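Local coordinates for structural polyprotein, VP3 (Israeli acute paralysis virus, PDB 5CDD) that probably serves as a structural protein of the viral capsid, forming a jelly-roll subunit of the icosahedral shell, at residues K79-G84 against L238-V243; A147-R152 against L246-T251. One frame throughout, in Å; residues are numbered along the deposited sequence.

Contact 1: residues K79-G84 against L238-V243; sequences KPIANG and LCIRPV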
# COMPACT_ATOMS: atom_id res chain seq x y z
N LYS B 79 11.80 65.31 36.65
CA LYS B 79 12.35 65.82 35.40
C LYS B 79 13.18 64.71 34.79
O LYS B 79 14.14 64.24 35.40
CB LYS B 79 13.22 67.06 35.64
CG LYS B 79 13.84 67.63 34.37
CD LYS B 79 14.77 68.81 34.66
CE LYS B 79 15.51 69.24 33.39
NZ LYS B 79 16.33 68.13 32.82
N PRO B 80 12.84 64.26 33.57
CA PRO B 80 13.63 63.19 32.97
C PRO B 80 15.12 63.48 33.00
O PRO B 80 15.55 64.55 32.58
CB PRO B 80 13.07 63.09 31.55
CG PRO B 80 12.65 64.48 31.26
CD PRO B 80 11.97 64.88 32.55
N ILE B 81 15.88 62.52 33.51
CA ILE B 81 17.33 62.67 33.60
C ILE B 81 17.93 63.13 32.29
O ILE B 81 17.82 62.45 31.27
CB ILE B 81 18.00 61.35 34.01
CG1 ILE B 81 17.73 61.10 35.49
CG2 ILE B 81 19.49 61.40 33.72
CD1 ILE B 81 18.22 59.78 36.00
N ALA B 82 18.59 64.29 32.32
CA ALA B 82 19.20 64.85 31.12
C ALA B 82 20.38 64.03 30.64
O ALA B 82 21.22 63.60 31.43
CB ALA B 82 19.65 66.27 31.39
N ASN B 83 20.43 63.83 29.33
CA ASN B 83 21.50 63.07 28.69
C ASN B 83 21.73 63.77 27.35
O ASN B 83 21.80 63.13 26.30
CB ASN B 83 21.07 61.63 28.47
CG ASN B 83 22.16 60.78 27.87
OD1 ASN B 83 23.25 60.65 28.43
ND2 ASN B 83 21.88 60.19 26.72
N GLY B 84 21.85 65.08 27.43
CA GLY B 84 22.01 65.88 26.23
C GLY B 84 20.63 65.90 25.61
O GLY B 84 19.63 65.90 26.33
N LEU B 238 9.48 54.72 28.16
CA LEU B 238 9.76 54.68 29.59
C LEU B 238 10.39 56.01 29.94
O LEU B 238 11.05 56.62 29.10
CB LEU B 238 10.75 53.56 29.92
CG LEU B 238 10.27 52.12 29.89
CD1 LEU B 238 11.43 51.19 30.16
CD2 LEU B 238 9.19 51.90 30.92
N CYS B 239 10.19 56.46 31.17
CA CYS B 239 10.75 57.74 31.59
C CYS B 239 11.39 57.60 32.96
O CYS B 239 10.75 57.14 33.91
CB CYS B 239 9.64 58.80 31.61
SG CYS B 239 10.25 60.48 31.77
N ILE B 240 12.65 58.01 33.06
CA ILE B 240 13.39 57.94 34.31
C ILE B 240 13.54 59.32 34.94
O ILE B 240 14.35 60.14 34.50
CB ILE B 240 14.79 57.33 34.08
CG1 ILE B 240 14.66 55.99 33.35
CG2 ILE B 240 15.50 57.12 35.42
CD1 ILE B 240 15.98 55.34 33.00
N ARG B 241 12.75 59.58 35.99
CA ARG B 241 12.78 60.87 36.68
C ARG B 241 12.97 60.69 38.18
O ARG B 241 12.37 59.79 38.78
CB ARG B 241 11.47 61.63 36.43
CG ARG B 241 11.10 61.78 34.97
CD ARG B 241 9.84 62.61 34.80
NE ARG B 241 8.74 62.11 35.61
CZ ARG B 241 7.48 62.53 35.51
NH1 ARG B 241 7.17 63.46 34.62
NH2 ARG B 241 6.54 62.03 36.30
N PRO B 242 13.80 61.54 38.80
CA PRO B 242 14.03 61.43 40.24
C PRO B 242 12.79 61.84 41.04
O PRO B 242 12.17 62.86 40.75
CB PRO B 242 15.19 62.40 40.47
CG PRO B 242 15.90 62.43 39.15
CD PRO B 242 14.75 62.47 38.18
N VAL B 243 12.44 61.03 42.04
CA VAL B 243 11.29 61.34 42.89
C VAL B 243 11.86 62.07 44.10
O VAL B 243 11.27 63.03 44.60
CB VAL B 243 10.59 60.05 43.37
CG1 VAL B 243 9.52 60.39 44.40
CG2 VAL B 243 9.96 59.33 42.20
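Pro80 and Ile81 lay the B-C loop against strand H (236-247) of a picornavirus-like jelly roll, the capsid-protein fold of two antiparallel sheets in which the strands run C-H-E-F across one sheet. One straight backbone bond joins the two segments: Ile81 N donates to Ile240 O at 3.0 Å, arriving nearly along the C=O axis (169°). Pro80, with no N-H to offer, suits the preceding position and brings its CA to 3.5 Å from Ile240 O as a weak C-H...O contact.

Arg241 lies side by side with the proline. Its CB is 3.7 Å from Lys79 N, its CG passes 3.3 Å from Pro80 N, and its CD meets Pro80 CD at 3.8 Å, aliphatic carbon against ring carbon. A bend at chi3 (-52°) then turns the chain toward its charged end, where NH2 forms a salt bridge with Glu154 and NH1 bonds to the carbonyls of Ala183 and Leu178. The buried charge is thus gripped by the protein while the methylenes serve as packing surface.

Cys239, small and apolar enough for its buried site, holds SG anti to its backbone N (chi1 -167°) and sets it against Pro80 CB at 3.8 Å. Where the two isoleucines cross, the contact is made by Ile81 CD1 and Ile240 CG2, methyl to methyl, 3.8 Å apart.

Contact 2: residues A147-R152 against L246-T251; sequences AFHTGR and LMAPDT
Thr150 and Met247 form an antiparallel hydrogen-bonded pair, joined by two reciprocal backbone bonds in which each residue donates once and accepts once. Thr150 N reaches Met247 O at 3.1 Å and Met247 N reaches Thr150 O at 2.9 Å; both are close to straight at the hydrogen. Beside this pair, His149 CA brings a C-H to Met247 O at 3.5 Å. Gly151, the next residue, has a phi of 143°, a conformation readily open to glycine, which has no side chain to collide with the carbonyl before it.

Strands E (150-159) and H (236-247) are neighbours in the C-H-E-F sheet of the jelly roll. This pair sits where strand E begins and strand H ends, so that the loop leading into E and the loop following H leave the sheet together, still in contact.

In those loops His149 CD2 meets the methyl of Ala248, at 3.7 Å and obliquely to the ring plane. The ring is fixed through both nitrogens, ND1 to Thr146 OG1 and NE2 to Ser253 O, so a buried imidazole suits this place by bonding in two directions while its CD2 packs against the methyl. Phe148 turns CB toward the ring of Pro249, whose CD lies 3.8 Å away; the chi1 of -59° places the phenyl beside its own backbone N, and it meets the ring of Phe86 of a neighbouring capsid protein chain. On the strand, Leu246 starts away from its partner, but its end comes back, and CD1 lies beside Thr150 O.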
# COMPACT_ATOMS: atom_id res chain seq x y z
N ALA B 147 27.44 52.82 49.18
CA ALA B 147 26.44 52.62 50.22
C ALA B 147 26.03 53.94 50.87
O ALA B 147 25.12 53.97 51.70
CB ALA B 147 26.98 51.66 51.28
N PHE B 148 26.69 55.02 50.47
CA PHE B 148 26.41 56.33 51.04
C PHE B 148 25.44 57.18 50.21
O PHE B 148 24.94 58.20 50.69
CB PHE B 148 27.72 57.09 51.26
CG PHE B 148 28.67 56.37 52.17
CD1 PHE B 148 28.32 56.12 53.49
CD2 PHE B 148 29.89 55.91 51.70
CE1 PHE B 148 29.17 55.42 54.34
CE2 PHE B 148 30.76 55.21 52.54
CZ PHE B 148 30.40 54.96 53.86
N HIS B 149 25.18 56.75 48.98
CA HIS B 149 24.25 57.49 48.13
C HIS B 149 22.82 57.10 48.44
O HIS B 149 22.51 55.92 48.66
CB HIS B 149 24.54 57.23 46.65
CG HIS B 149 25.85 57.78 46.17
ND1 HIS B 149 27.04 57.12 46.37
CD2 HIS B 149 26.15 58.92 45.51
CE1 HIS B 149 28.03 57.83 45.84
NE2 HIS B 149 27.51 58.92 45.31
N THR B 150 21.94 58.09 48.46
CA THR B 150 20.53 57.86 48.73
C THR B 150 19.69 58.66 47.74
O THR B 150 20.19 59.59 47.10
CB THR B 150 20.14 58.26 50.17
OG1 THR B 150 20.45 59.64 50.38
CG2 THR B 150 20.90 57.41 51.18
N GLY B 151 18.42 58.30 47.63
CA GLY B 151 17.54 58.98 46.70
C GLY B 151 16.60 57.97 46.08
O GLY B 151 16.74 56.77 46.33
N ARG B 152 15.65 58.43 45.28
CA ARG B 152 14.69 57.53 44.66
C ARG B 152 14.45 57.88 43.20
O ARG B 152 14.09 59.00 42.87
CB ARG B 152 13.37 57.57 45.42
CG ARG B 152 13.43 56.86 46.75
CD ARG B 152 12.79 57.69 47.86
NE ARG B 152 11.40 58.01 47.57
CZ ARG B 152 10.44 57.11 47.44
NH1 ARG B 152 10.71 55.82 47.57
NH2 ARG B 152 9.20 57.50 47.16
N LEU B 246 19.02 63.30 44.62
CA LEU B 246 20.16 62.47 45.00
C LEU B 246 20.94 63.08 46.16
O LEU B 246 21.35 64.24 46.11
CB LEU B 246 21.11 62.29 43.80
CG LEU B 246 22.34 61.42 44.06
CD1 LEU B 246 21.91 60.01 44.42
CD2 LEU B 246 23.23 61.41 42.84
N MET B 247 21.13 62.29 47.21
CA MET B 247 21.85 62.74 48.40
C MET B 247 23.19 62.03 48.44
O MET B 247 23.28 60.86 48.08
CB MET B 247 21.04 62.40 49.65
CG MET B 247 19.68 63.07 49.70
SD MET B 247 19.77 64.79 50.26
CE MET B 247 20.25 65.66 48.77
N ALA B 248 24.24 62.72 48.89
CA ALA B 248 25.55 62.11 48.94
C ALA B 248 26.54 62.85 49.82
O ALA B 248 26.82 64.02 49.58
CB ALA B 248 26.11 62.00 47.54
N PRO B 249 27.10 62.18 50.85
CA PRO B 249 28.07 62.85 51.71
C PRO B 249 29.21 63.28 50.80
O PRO B 249 29.32 62.79 49.67
CB PRO B 249 28.50 61.74 52.67
CG PRO B 249 27.30 60.86 52.73
CD PRO B 249 26.87 60.80 51.29
N ASP B 250 30.07 64.18 51.26
CA ASP B 250 31.17 64.61 50.41
C ASP B 250 32.35 63.64 50.48
O ASP B 250 33.40 63.88 49.88
CB ASP B 250 31.61 66.04 50.76
CG ASP B 250 32.22 66.14 52.14
OD1 ASP B 250 31.96 65.25 52.97
OD2 ASP B 250 32.95 67.12 52.39
N THR B 251 32.17 62.55 51.22
CA THR B 251 33.20 61.53 51.33
C THR B 251 33.18 60.69 50.06
O THR B 251 34.15 60.02 49.71
CB THR B 251 32.96 60.61 52.54
OG1 THR B 251 31.61 60.12 52.52
CG2 THR B 251 33.20 61.37 53.83

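How the contacts relate
Contacts 1 and 2 follow one another along strand 236-247, their centres 18 Å apart. Contact 1 covers the strand with the B-C loop in a buried part of the subunit; contact 2 joins its last residues to the start of strand 150-159 in a more open setting, where another capsid chain is within reach. The two meet directly between Val243 N and Arg152 O, 2.7 Å apart and a probable hydrogen bond, with Pro242 CB packing close by. Strand 150-159 serves both: its Thr150 pairs in contact 2, and farther along it bonds by backbone to Cys239 of contact 1. The two strands are neighbours in the sheet that both contacts reach.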